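Local structure of probable glutamine synthetase (Pseudomonas aeruginosa, 4HPP) at residues Arg109-Ala114 / Pro342-Ala347; Gln125-Phe130 / Pro192-Ala197; Pro103-Pro108 / Pro409-Asp414. The protein belongs to the glutamine synthetase family, with an N-terminal domain and a catalytic domain in each of six chains, and carries magnesium, calcium and glutamic acid in the model. All blocks are in the same frame, centred on the assembly; numbering follows the deposited sequence.

Contact 1 of 3, residues Arg109-Ala114 / Pro342-Ala347; sequences RSLLRA and PHLAMA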
ATOM      1  N   ARG A 109      -2.541  47.724  -8.873  1.00 47.34           N
ATOM      2  CA  ARG A 109      -3.839  47.949  -8.135  1.00 47.12           C
ATOM      3  C   ARG A 109      -4.206  49.444  -7.966  1.00 46.61           C
ATOM      4  O   ARG A 109      -5.285  49.882  -8.375  1.00 43.82           O
ATOM      5  CB  ARG A 109      -3.905  47.222  -6.778  1.00 45.62           C
ATOM      6  CG  ARG A 109      -5.329  46.702  -6.537  1.00 55.35           C
ATOM      7  CD  ARG A 109      -5.568  45.855  -5.313  1.00 42.67           C
ATOM      8  NE  ARG A 109      -5.967  46.714  -4.220  1.00 52.34           N
ATOM      9  CZ  ARG A 109      -7.106  46.612  -3.573  1.00 46.89           C
ATOM     10  NH1 ARG A 109      -7.316  47.411  -2.575  1.00 57.85           N
ATOM     11  NH2 ARG A 109      -8.001  45.706  -3.905  1.00 48.14           N
ATOM     12  N   SER A 110      -3.255  50.227  -7.455  1.00 50.59           N
ATOM     13  CA  SER A 110      -3.387  51.690  -7.319  1.00 49.10           C
ATOM     14  C   SER A 110      -3.771  52.388  -8.631  1.00 52.74           C
ATOM     15  O   SER A 110      -4.783  53.112  -8.655  1.00 57.23           O
ATOM     16  CB  SER A 110      -2.087  52.301  -6.747  1.00 54.66           C
ATOM     17  OG  SER A 110      -1.978  52.088  -5.338  1.00 59.07           O
ATOM     18  N   LEU A 111      -2.977  52.188  -9.703  1.00 51.31           N
ATOM     19  CA  LEU A 111      -3.323  52.699 -11.042  1.00 46.71           C
ATOM     20  C   LEU A 111      -4.778  52.357 -11.384  1.00 53.74           C
ATOM     21  O   LEU A 111      -5.547  53.253 -11.754  1.00 50.70           O
ATOM     22  CB  LEU A 111      -2.425  52.116 -12.118  1.00 44.48           C
ATOM     23  CG  LEU A 111      -2.995  52.142 -13.543  1.00 44.80           C
ATOM     24  CD1 LEU A 111      -3.263  53.581 -13.950  1.00 45.69           C
ATOM     25  CD2 LEU A 111      -2.066  51.469 -14.543  1.00 37.95           C
ATOM     26  N   LEU A 112      -5.192  51.085 -11.241  1.00 52.62           N
ATOM     27  CA  LEU A 112      -6.592  50.804 -11.581  1.00 53.00           C
ATOM     28  C   LEU A 112      -7.567  51.570 -10.672  1.00 52.64           C
ATOM     29  O   LEU A 112      -8.572  52.088 -11.159  1.00 52.42           O
ATOM     30  CB  LEU A 112      -6.945  49.309 -11.674  1.00 55.58           C
ATOM     31  CG  LEU A 112      -8.462  48.964 -11.726  1.00 52.77           C
ATOM     32  CD1 LEU A 112      -9.125  49.511 -12.990  1.00 49.34           C
ATOM     33  CD2 LEU A 112      -8.701  47.478 -11.585  1.00 48.20           C
ATOM     34  N   ARG A 113      -7.259  51.681  -9.382  1.00 50.78           N
ATOM     35  CA  ARG A 113      -8.110  52.458  -8.493  1.00 53.78           C
ATOM     36  C   ARG A 113      -8.196  53.959  -8.812  1.00 57.96           C
ATOM     37  O   ARG A 113      -9.149  54.618  -8.401  1.00 63.70           O
ATOM     38  CB  ARG A 113      -7.695  52.295  -7.044  1.00 56.53           C
ATOM     39  CG  ARG A 113      -8.636  53.079  -6.136  1.00 68.39           C
ATOM     40  CD  ARG A 113      -8.377  52.834  -4.664  1.00 82.20           C
ATOM     41  NE  ARG A 113      -7.143  53.478  -4.201  1.00 88.86           N
ATOM     42  CZ  ARG A 113      -5.949  52.887  -4.162  1.00 98.22           C
ATOM     43  NH1 ARG A 113      -5.804  51.621  -4.568  1.00 96.99           N
ATOM     44  NH2 ARG A 113      -4.894  53.569  -3.724  1.00 82.34           N
ATOM     45  N   ALA A 114      -7.188  54.501  -9.489  1.00 54.12           N
ATOM     46  CA  ALA A 114      -7.125  55.931  -9.773  1.00 56.21           C
ATOM     47  C   ALA A 114      -7.961  56.190 -11.009  1.00 64.09           C
ATOM     48  O   ALA A 114      -8.497  57.291 -11.213  1.00 64.92           O
ATOM     49  CB  ALA A 114      -5.685  56.373 -10.012  1.00 46.80           C
ATOM     50  N   PRO A 342      -4.583  41.231 -13.757  1.00 50.64           N
ATOM     51  CA  PRO A 342      -6.002  41.726 -13.855  1.00 47.12           C
ATOM     52  C   PRO A 342      -6.216  43.258 -13.731  1.00 42.64           C
ATOM     53  O   PRO A 342      -6.917  43.860 -14.554  1.00 58.12           O
ATOM     54  CB  PRO A 342      -6.698  40.983 -12.716  1.00 45.84           C
ATOM     55  CG  PRO A 342      -5.923  39.711 -12.570  1.00 48.49           C
ATOM     56  CD  PRO A 342      -4.525  39.874 -13.165  1.00 45.64           C
ATOM     57  N   HIS A 343      -5.616  43.881 -12.726  1.00 46.03           N
ATOM     58  CA  HIS A 343      -5.637  45.349 -12.509  1.00 41.92           C
ATOM     59  C   HIS A 343      -5.000  46.163 -13.543  1.00 46.46           C
ATOM     60  O   HIS A 343      -5.532  47.206 -13.877  1.00 47.18           O
ATOM     61  CB  HIS A 343      -4.907  45.656 -11.261  1.00 43.80           C
ATOM     62  CG  HIS A 343      -5.352  44.807 -10.119  1.00 50.53           C
ATOM     63  ND1 HIS A 343      -4.728  43.674  -9.789  1.00 49.73           N
ATOM     64  CD2 HIS A 343      -6.421  44.951  -9.237  1.00 45.71           C
ATOM     65  CE1 HIS A 343      -5.374  43.104  -8.733  1.00 49.96           C
ATOM     66  NE2 HIS A 343      -6.398  43.898  -8.398  1.00 48.27           N
ATOM     67  N   LEU A 344      -3.830  45.733 -14.046  1.00 47.26           N
ATOM     68  CA  LEU A 344      -3.174  46.478 -15.108  1.00 45.51           C
ATOM     69  C   LEU A 344      -3.956  46.344 -16.415  1.00 47.28           C
ATOM     70  O   LEU A 344      -4.222  47.319 -17.115  1.00 51.63           O
ATOM     71  CB  LEU A 344      -1.702  46.065 -15.244  1.00 55.08           C
ATOM     72  CG  LEU A 344      -0.922  46.711 -16.399  1.00 52.86           C
ATOM     73  CD1 LEU A 344      -0.805  48.201 -16.118  1.00 58.71           C
ATOM     74  CD2 LEU A 344       0.438  46.074 -16.619  1.00 48.86           C
ATOM     75  N   ALA A 345      -4.389  45.129 -16.706  1.00 45.17           N
ATOM     76  CA  ALA A 345      -5.143  44.874 -17.907  1.00 40.69           C
ATOM     77  C   ALA A 345      -6.437  45.653 -17.909  1.00 43.31           C
ATOM     78  O   ALA A 345      -6.693  46.350 -18.885  1.00 48.38           O
ATOM     79  CB  ALA A 345      -5.385  43.389 -18.078  1.00 40.36           C
ATOM     80  N   MET A 346      -7.255  45.560 -16.845  1.00 46.29           N
ATOM     81  CA  MET A 346      -8.554  46.259 -16.831  1.00 39.96           C
ATOM     82  C   MET A 346      -8.330  47.784 -16.888  1.00 45.62           C
ATOM     83  O   MET A 346      -8.931  48.455 -17.721  1.00 50.95           O
ATOM     84  CB  MET A 346      -9.389  45.828 -15.640  1.00 46.64           C
ATOM     85  CG  MET A 346     -10.611  46.697 -15.282  1.00 43.29           C
ATOM     86  SD  MET A 346     -11.485  45.808 -13.995  1.00 47.78           S
ATOM     87  CE  MET A 346     -12.799  46.970 -13.517  1.00 47.44           C
ATOM     88  N   ALA A 347      -7.438  48.317 -16.047  1.00 42.85           N
ATOM     89  CA  ALA A 347      -6.987  49.728 -16.126  1.00 43.65           C
ATOM     90  C   ALA A 347      -6.659  50.173 -17.536  1.00 48.51           C
ATOM     91  O   ALA A 347      -7.125  51.209 -17.976  1.00 49.24           O
ATOM     92  CB  ALA A 347      -5.768  49.984 -15.225  1.00 47.38           C
TER

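Contact 2 of 3, residues Gln125-Phe130 / Pro192-Ala197; sequences QVIAAF and PAQGVA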
ATOM      1  N   GLN A 125     -19.793  54.355 -12.997  1.00 57.91           N
ATOM      2  CA  GLN A 125     -19.375  53.189 -12.234  1.00 57.99           C
ATOM      3  C   GLN A 125     -18.857  52.171 -13.240  1.00 60.58           C
ATOM      4  O   GLN A 125     -19.426  52.028 -14.316  1.00 58.76           O
ATOM      5  CB  GLN A 125     -20.560  52.547 -11.530  1.00 53.74           C
ATOM      6  CG  GLN A 125     -21.551  53.523 -10.920  1.00 77.80           C
ATOM      7  CD  GLN A 125     -21.263  53.901  -9.474  1.00 92.35           C
ATOM      8  OE1 GLN A 125     -20.354  54.693  -9.195  1.00101.75           O
ATOM      9  NE2 GLN A 125     -22.064  53.356  -8.540  1.00 91.57           N
ATOM     10  N   VAL A 126     -17.800  51.440 -12.894  1.00 59.92           N
ATOM     11  CA  VAL A 126     -17.330  50.367 -13.777  1.00 52.22           C
ATOM     12  C   VAL A 126     -17.651  48.980 -13.283  1.00 51.39           C
ATOM     13  O   VAL A 126     -17.279  48.595 -12.171  1.00 63.90           O
ATOM     14  CB  VAL A 126     -15.851  50.513 -14.124  1.00 53.18           C
ATOM     15  CG1 VAL A 126     -15.433  49.380 -15.055  1.00 49.27           C
ATOM     16  CG2 VAL A 126     -15.652  51.872 -14.808  1.00 48.00           C
ATOM     17  N   ILE A 127     -18.351  48.228 -14.119  1.00 49.60           N
ATOM     18  CA  ILE A 127     -18.869  46.940 -13.730  1.00 51.54           C
ATOM     19  C   ILE A 127     -18.250  45.978 -14.688  1.00 53.49           C
ATOM     20  O   ILE A 127     -18.444  46.125 -15.911  1.00 44.74           O
ATOM     21  CB  ILE A 127     -20.385  46.872 -13.951  1.00 53.25           C
ATOM     22  CG1 ILE A 127     -21.116  47.921 -13.108  1.00 56.29           C
ATOM     23  CG2 ILE A 127     -20.882  45.470 -13.647  1.00 51.03           C
ATOM     24  CD1 ILE A 127     -21.596  47.445 -11.745  1.00 63.30           C
ATOM     25  N   ALA A 128     -17.548  44.987 -14.138  1.00 48.91           N
ATOM     26  CA  ALA A 128     -16.815  44.030 -14.949  1.00 47.47           C
ATOM     27  C   ALA A 128     -16.775  42.632 -14.354  1.00 47.71           C
ATOM     28  O   ALA A 128     -16.899  42.425 -13.130  1.00 46.22           O
ATOM     29  CB  ALA A 128     -15.390  44.518 -15.245  1.00 44.96           C
ATOM     30  N   ALA A 129     -16.574  41.685 -15.264  1.00 41.61           N
ATOM     31  CA  ALA A 129     -16.352  40.284 -14.928  1.00 49.21           C
ATOM     32  C   ALA A 129     -15.358  39.667 -15.940  1.00 46.77           C
ATOM     33  O   ALA A 129     -15.451  39.891 -17.154  1.00 49.73           O
ATOM     34  CB  ALA A 129     -17.673  39.523 -14.867  1.00 36.12           C
ATOM     35  N   PHE A 130     -14.355  38.989 -15.392  1.00 54.10           N
ATOM     36  CA  PHE A 130     -13.362  38.212 -16.145  1.00 54.59           C
ATOM     37  C   PHE A 130     -13.804  36.724 -16.243  1.00 54.94           C
ATOM     38  O   PHE A 130     -14.190  36.117 -15.228  1.00 48.17           O
ATOM     39  CB  PHE A 130     -12.025  38.248 -15.437  1.00 49.50           C
ATOM     40  CG  PHE A 130     -11.376  39.584 -15.368  1.00 50.57           C
ATOM     41  CD1 PHE A 130     -10.279  39.882 -16.207  1.00 50.45           C
ATOM     42  CD2 PHE A 130     -11.780  40.524 -14.423  1.00 45.92           C
ATOM     43  CE1 PHE A 130      -9.594  41.103 -16.115  1.00 50.34           C
ATOM     44  CE2 PHE A 130     -11.118  41.749 -14.333  1.00 50.36           C
ATOM     45  CZ  PHE A 130     -10.014  42.051 -15.171  1.00 54.01           C
ATOM     46  N   PRO A 192     -20.526  39.697 -12.050  1.00 45.74           N
ATOM     47  CA  PRO A 192     -19.685  40.923 -12.172  1.00 43.22           C
ATOM     48  C   PRO A 192     -19.407  41.638 -10.822  1.00 45.01           C
ATOM     49  O   PRO A 192     -20.147  41.431  -9.863  1.00 54.53           O
ATOM     50  CB  PRO A 192     -20.571  41.835 -13.018  1.00 48.17           C
ATOM     51  CG  PRO A 192     -21.772  41.016 -13.457  1.00 43.55           C
ATOM     52  CD  PRO A 192     -21.927  39.929 -12.454  1.00 41.80           C
ATOM     53  N   ALA A 193     -18.378  42.475 -10.726  1.00 45.30           N
ATOM     54  CA  ALA A 193     -18.103  43.302  -9.485  1.00 45.24           C
ATOM     55  C   ALA A 193     -17.789  44.737  -9.908  1.00 45.16           C
ATOM     56  O   ALA A 193     -17.467  44.948 -11.059  1.00 46.64           O
ATOM     57  CB  ALA A 193     -16.925  42.756  -8.644  1.00 37.42           C
ATOM     58  N   GLN A 194     -17.849  45.714  -8.999  1.00 48.84           N
ATOM     59  CA  GLN A 194     -17.629  47.085  -9.426  1.00 53.33           C
ATOM     60  C   GLN A 194     -16.195  47.515  -9.227  1.00 50.04           C
ATOM     61  O   GLN A 194     -15.627  47.241  -8.228  1.00 57.76           O
ATOM     62  CB  GLN A 194     -18.579  48.020  -8.711  1.00 61.05           C
ATOM     63  CG  GLN A 194     -18.643  49.416  -9.327  1.00 73.81           C
ATOM     64  CD  GLN A 194     -19.495  50.382  -8.498  1.00 75.61           C
ATOM     65  OE1 GLN A 194     -19.606  51.575  -8.806  1.00 78.14           O
ATOM     66  NE2 GLN A 194     -20.086  49.869  -7.439  1.00 67.10           N
ATOM     67  N   GLY A 195     -15.580  48.135 -10.211  1.00 51.17           N
ATOM     68  CA  GLY A 195     -14.261  48.667 -10.007  1.00 45.62           C
ATOM     69  C   GLY A 195     -13.178  47.644  -9.698  1.00 52.13           C
ATOM     70  O   GLY A 195     -12.975  46.672 -10.449  1.00 48.28           O
ATOM     71  N   VAL A 196     -12.470  47.903  -8.593  1.00 51.23           N
ATOM     72  CA  VAL A 196     -11.198  47.270  -8.265  1.00 49.94           C
ATOM     73  C   VAL A 196     -11.533  45.839  -7.897  1.00 58.55           C
ATOM     74  O   VAL A 196     -10.833  44.872  -8.309  1.00 61.59           O
ATOM     75  CB  VAL A 196     -10.485  47.983  -7.094  1.00 49.65           C
ATOM     76  CG1 VAL A 196      -9.228  47.242  -6.672  1.00 52.62           C
ATOM     77  CG2 VAL A 196     -10.093  49.420  -7.458  1.00 50.51           C
ATOM     78  N   ALA A 197     -12.639  45.708  -7.171  1.00 50.77           N
ATOM     79  CA  ALA A 197     -13.124  44.407  -6.746  1.00 52.06           C
ATOM     80  C   ALA A 197     -13.223  43.456  -7.961  1.00 52.48           C
ATOM     81  O   ALA A 197     -12.943  42.266  -7.836  1.00 62.53           O
ATOM     82  CB  ALA A 197     -14.451  44.519  -5.969  1.00 36.96           C
TER

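Contact 3 of 3, residues Pro103-Pro108 / Pro409-Asp414; sequences PWPACP and PKPLLD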
ATOM      1  N   PRO A 103       1.480  56.854  -2.245  1.00 73.26           N
ATOM      2  CA  PRO A 103       1.118  55.918  -3.311  1.00 64.10           C
ATOM      3  C   PRO A 103       2.244  55.747  -4.312  1.00 58.84           C
ATOM      4  O   PRO A 103       2.643  56.716  -4.928  1.00 76.32           O
ATOM      5  CB  PRO A 103      -0.103  56.576  -3.963  1.00 61.50           C
ATOM      6  CG  PRO A 103      -0.731  57.369  -2.854  1.00 62.91           C
ATOM      7  CD  PRO A 103       0.377  57.793  -1.929  1.00 63.49           C
ATOM      8  N   TRP A 104       2.740  54.517  -4.460  1.00 54.91           N
ATOM      9  CA  TRP A 104       3.856  54.194  -5.353  1.00 56.25           C
ATOM     10  C   TRP A 104       3.372  54.091  -6.749  1.00 56.19           C
ATOM     11  O   TRP A 104       2.564  53.229  -7.033  1.00 54.75           O
ATOM     12  CB  TRP A 104       4.497  52.854  -4.977  1.00 54.04           C
ATOM     13  CG  TRP A 104       5.810  52.564  -5.684  1.00 58.87           C
ATOM     14  CD1 TRP A 104       6.923  53.419  -5.824  1.00 61.74           C
ATOM     15  CD2 TRP A 104       6.219  51.313  -6.340  1.00 55.89           C
ATOM     16  NE1 TRP A 104       7.944  52.796  -6.500  1.00 51.88           N
ATOM     17  CE2 TRP A 104       7.577  51.531  -6.844  1.00 57.72           C
ATOM     18  CE3 TRP A 104       5.631  50.090  -6.533  1.00 61.92           C
ATOM     19  CZ2 TRP A 104       8.273  50.543  -7.522  1.00 62.26           C
ATOM     20  CZ3 TRP A 104       6.345  49.101  -7.211  1.00 63.47           C
ATOM     21  CH2 TRP A 104       7.636  49.326  -7.691  1.00 64.23           C
ATOM     22  N   PRO A 105       3.896  54.939  -7.653  1.00 67.73           N
ATOM     23  CA  PRO A 105       3.499  54.987  -9.071  1.00 62.43           C
ATOM     24  C   PRO A 105       3.556  53.664  -9.858  1.00 62.71           C
ATOM     25  O   PRO A 105       2.817  53.495 -10.850  1.00 72.67           O
ATOM     26  CB  PRO A 105       4.482  56.030  -9.685  1.00 61.81           C
ATOM     27  CG  PRO A 105       5.547  56.260  -8.650  1.00 57.34           C
ATOM     28  CD  PRO A 105       4.837  56.039  -7.337  1.00 70.33           C
ATOM     29  N   ALA A 106       4.427  52.736  -9.482  1.00 55.98           N
ATOM     30  CA  ALA A 106       4.444  51.499 -10.256  1.00 57.77           C
ATOM     31  C   ALA A 106       3.483  50.377  -9.735  1.00 57.30           C
ATOM     32  O   ALA A 106       3.528  49.230 -10.227  1.00 55.46           O
ATOM     33  CB  ALA A 106       5.866  51.009 -10.475  1.00 50.42           C
ATOM     34  N   CYS A 107       2.598  50.723  -8.780  1.00 54.96           N
ATOM     35  CA  CYS A 107       1.562  49.790  -8.276  1.00 52.71           C
ATOM     36  C   CYS A 107       0.330  49.649  -9.201  1.00 56.56           C
ATOM     37  O   CYS A 107      -0.386  50.645  -9.468  1.00 60.03           O
ATOM     38  CB  CYS A 107       1.092  50.163  -6.874  1.00 47.20           C
ATOM     39  SG  CYS A 107      -0.246  49.067  -6.297  1.00 53.27           S
ATOM     40  N   PRO A 108       0.046  48.409  -9.632  1.00 47.60           N
ATOM     41  CA  PRO A 108      -0.956  48.189 -10.658  1.00 47.35           C
ATOM     42  C   PRO A 108      -2.329  48.259 -10.079  1.00 40.80           C
ATOM     43  O   PRO A 108      -3.178  48.848 -10.724  1.00 40.52           O
ATOM     44  CB  PRO A 108      -0.628  46.796 -11.232  1.00 49.16           C
ATOM     45  CG  PRO A 108       0.687  46.448 -10.643  1.00 55.02           C
ATOM     46  CD  PRO A 108       0.785  47.185  -9.331  1.00 48.83           C
ATOM     47  N   PRO A 409       1.127  56.292 -15.219  1.00 74.40           N
ATOM     48  CA  PRO A 409       2.215  56.846 -14.403  1.00 61.48           C
ATOM     49  C   PRO A 409       3.536  56.470 -15.029  1.00 57.95           C
ATOM     50  O   PRO A 409       3.798  55.298 -15.277  1.00 64.48           O
ATOM     51  CB  PRO A 409       2.059  56.115 -13.067  1.00 50.64           C
ATOM     52  CG  PRO A 409       0.755  55.372 -13.156  1.00 59.11           C
ATOM     53  CD  PRO A 409       0.017  55.863 -14.363  1.00 63.34           C
ATOM     54  N   LYS A 410       4.382  57.451 -15.269  1.00 65.39           N
ATOM     55  CA  LYS A 410       5.595  57.195 -16.043  1.00 64.36           C
ATOM     56  C   LYS A 410       6.504  56.080 -15.498  1.00 58.89           C
ATOM     57  O   LYS A 410       6.993  55.269 -16.271  1.00 71.22           O
ATOM     58  CB  LYS A 410       6.365  58.499 -16.317  1.00 64.79           C
ATOM     59  CG  LYS A 410       6.899  58.551 -17.739  1.00 72.10           C
ATOM     60  CD  LYS A 410       8.348  59.001 -17.788  1.00 71.70           C
ATOM     61  CE  LYS A 410       9.089  58.283 -18.902  1.00 73.33           C
ATOM     62  NZ  LYS A 410      10.492  58.797 -18.947  1.00 68.50           N
ATOM     63  N   PRO A 411       6.748  56.024 -14.179  1.00 55.85           N
ATOM     64  CA  PRO A 411       7.616  54.923 -13.670  1.00 56.85           C
ATOM     65  C   PRO A 411       7.119  53.487 -13.955  1.00 61.30           C
ATOM     66  O   PRO A 411       7.927  52.551 -14.129  1.00 58.49           O
ATOM     67  CB  PRO A 411       7.651  55.173 -12.162  1.00 57.82           C
ATOM     68  CG  PRO A 411       7.396  56.653 -12.018  1.00 59.54           C
ATOM     69  CD  PRO A 411       6.440  57.022 -13.133  1.00 58.44           C
ATOM     70  N   LEU A 412       5.801  53.309 -13.999  1.00 58.15           N
ATOM     71  CA  LEU A 412       5.190  52.026 -14.375  1.00 51.01           C
ATOM     72  C   LEU A 412       5.587  51.630 -15.812  1.00 55.45           C
ATOM     73  O   LEU A 412       5.879  50.444 -16.162  1.00 46.58           O
ATOM     74  CB  LEU A 412       3.690  52.199 -14.300  1.00 44.96           C
ATOM     75  CG  LEU A 412       2.765  51.032 -14.517  1.00 51.97           C
ATOM     76  CD1 LEU A 412       3.517  49.832 -14.059  1.00 60.21           C
ATOM     77  CD2 LEU A 412       1.517  51.218 -13.654  1.00 54.84           C
ATOM     78  N   LEU A 413       5.552  52.643 -16.656  1.00 49.11           N
ATOM     79  CA  LEU A 413       5.700  52.405 -18.050  1.00 57.56           C
ATOM     80  C   LEU A 413       7.145  51.932 -18.321  1.00 57.24           C
ATOM     81  O   LEU A 413       7.343  50.886 -18.972  1.00 54.97           O
ATOM     82  CB  LEU A 413       5.276  53.660 -18.808  1.00 60.29           C
ATOM     83  CG  LEU A 413       5.388  53.728 -20.323  1.00 65.19           C
ATOM     84  CD1 LEU A 413       4.701  52.546 -21.021  1.00 60.96           C
ATOM     85  CD2 LEU A 413       4.797  55.069 -20.728  1.00 72.21           C
ATOM     86  N   ASP A 414       8.115  52.659 -17.740  1.00 60.90           N
ATOM     87  CA  ASP A 414       9.561  52.366 -17.825  1.00 59.39           C
ATOM     88  C   ASP A 414       9.858  51.008 -17.289  1.00 59.69           C
ATOM     89  O   ASP A 414      10.587  50.209 -17.945  1.00 61.06           O
ATOM     90  CB  ASP A 414      10.402  53.331 -16.977  1.00 69.46           C
ATOM     91  CG  ASP A 414      10.469  54.740 -17.536  1.00 85.37           C
ATOM     92  OD1 ASP A 414       9.572  55.182 -18.303  1.00 95.20           O
ATOM     93  OD2 ASP A 414      11.441  55.425 -17.167  1.00 87.56           O
TER

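Contact 1 of 3, residues Arg109-Ala114 / Pro342-Ala347
The aliphatic part of Arg109 lies across one face of the His343 imidazole, its CG 3.4 Å from His343 CD2 and its CD 3.7 Å from His343 NE2. The methylenes, not the guanidinium, make the close approach to the ring: the arginine chain bends at CG-CD (chi3 92°), and its guanidinium plane stands 72° from the imidazole, so the two are not stacked. Beyond the bend Arg109 forms salt bridges to Asp200 and Asp71 and a hydrogen bond to Asn95. His343 NE2 bonds to the other carboxylate oxygen of Asp200, which thus joins both sides of the contact.

Helices 108-121 and 342-358 run side by side here in the same general direction, their short axes 8.1 Å apart at a 32° crossing, and the pair belongs to the catalytic domain. At the closest backbone point small Ala347 meets Leu112, CB to CB 3.8 Å. Leu112 also sets its CB 3.4 Å from His343 O, while its CD1 reaches Met346 CG at 3.9 Å. Further round the helix, Leu111 CD2 touches Leu344 CD1 at 3.8 Å. Met346, extended along its whole length, continues past Leu112 to Val126, Ala128 and Phe130 of strand 124-137.

Contact 2 of 3, residues Gln125-Phe130 / Pro192-Ala197
The amides of Gln125 and Gln194 meet at the end of the strand pair, with the head of Gln194 coming in over one face of the Gln125 amide. Their planes are turned 68° apart, so they do not lie flat on one another. Gln194 gets there fully stretched, CG opposite its backbone N (chi1 -167°), and its CD ends 3.9 Å from Gln125 CB. At the other end the Pro192 ring sets its CB 3.7 Å from Ile127 CG2, and its CA touches Ala129 CB at 3.6 Å.

Between these ends the backbones pair antiparallel. Ala128 and Ala193 form a hydrogen-bonded pair: Ala128 N reaches Ala193 O at 3.1 Å in an almost straight bond, and Ala193 N returns one to Ala128 O at 2.8 Å. Ile127 and Gln194 follow as a non-hydrogen-bonded pair. Val126 O then takes a short 2.6 Å bond from Gly195 N, with Gln194 CA as a weaker C-H donor at 3.2 Å. Gly195, at positive phi (63°), turns the chain out of the strand into helix 196-216.

Ile127 and Gln194 point to one face of the sheet; Ala128 and Ala193 point to the other, where Ala198 of that helix packs on both alanines. Strand 235-243 is hydrogen-bonded, backbone to backbone, to the other edge of 125-130, at Gln242, Ser240 and His238. This is a strand pair of the curved catalytic sheet of a glutamine synthetase, and further along the same two strands sit Glu133 and Glu187, which bind magnesium together with Glu180.

Contact 3 of 3, residues Pro103-Pro108 / Pro409-Asp414
Pro105 and Pro411 press their rings together, Pro105 CB lying 3.8 Å from Pro411 CG. The carbonyl of Pro105 points into the same patch, where its O is met by carbon from two residues, Pro409 CB at 3.5 Å and Leu412 CB at 3.8 Å. Leu412 has CG opposite its backbone N (chi1 -175°), which swings the branch toward the loop and sets its CD1 3.9 Å from Ala106 O. The Ala106 methyl completes the surface, 4.4 Å from Leu412 CD1. Across the two segments the contact is entirely apolar or carbon against carbonyl, and three of its five residues are prolines.

What holds Pro105 and Ala106 in place is a type I turn from Trp104 to Cys107, closed by Cys107 N bonding to Trp104 O at 3.1 Å. Its shape folds Ala106 CB back over one face of the Trp104 indole, 3.6 Å above the plane and toward the rim. The indole packs in turn on Leu96 of strand 89-97 and meets the Trp60 ring, the planes about 60° apart. On the other side, Leu412 also packs on Leu111 and Leu17, and Pro409 rests on Leu111.

Each segment leads into a helix. Cys107 is the N-cap of helix 108-121, its SG bonded to a backbone N of the first turn, and Pro409 is the N-cap of helix 410-427. Pro108 and Pro411 sit in those first turns, where a proline costs no intrahelical N-H bond. A type I turn just before the N-cap of helix 108-121 is set, with its proline, against the proline-bearing first turn of helix 410-427, joining the loop after strand 89-97 to a late helix of the catalytic domain.

How the contacts relate
From the N terminus, the chain leaves strand 89-97, passes through 103-108 and enters helix 108-121, so contacts 3 and 1 begin back to back. Strand 124-137 follows and opens contact 2, which closes first, when 192-197 returns beside it. Contact 1 closes next, at helix 342-358, and contact 3 last, at helix 410-427. The three loops nest one inside another without crossing. Contact 1 touches both others: Met346 CE reaches Gly195 O of contact 2, and Leu111 packs on Leu412 of contact 3. Contacts 2 and 3 do not touch, their centres about 22 Å apart, so the helix pair bridges the catalytic sheet and the late helix.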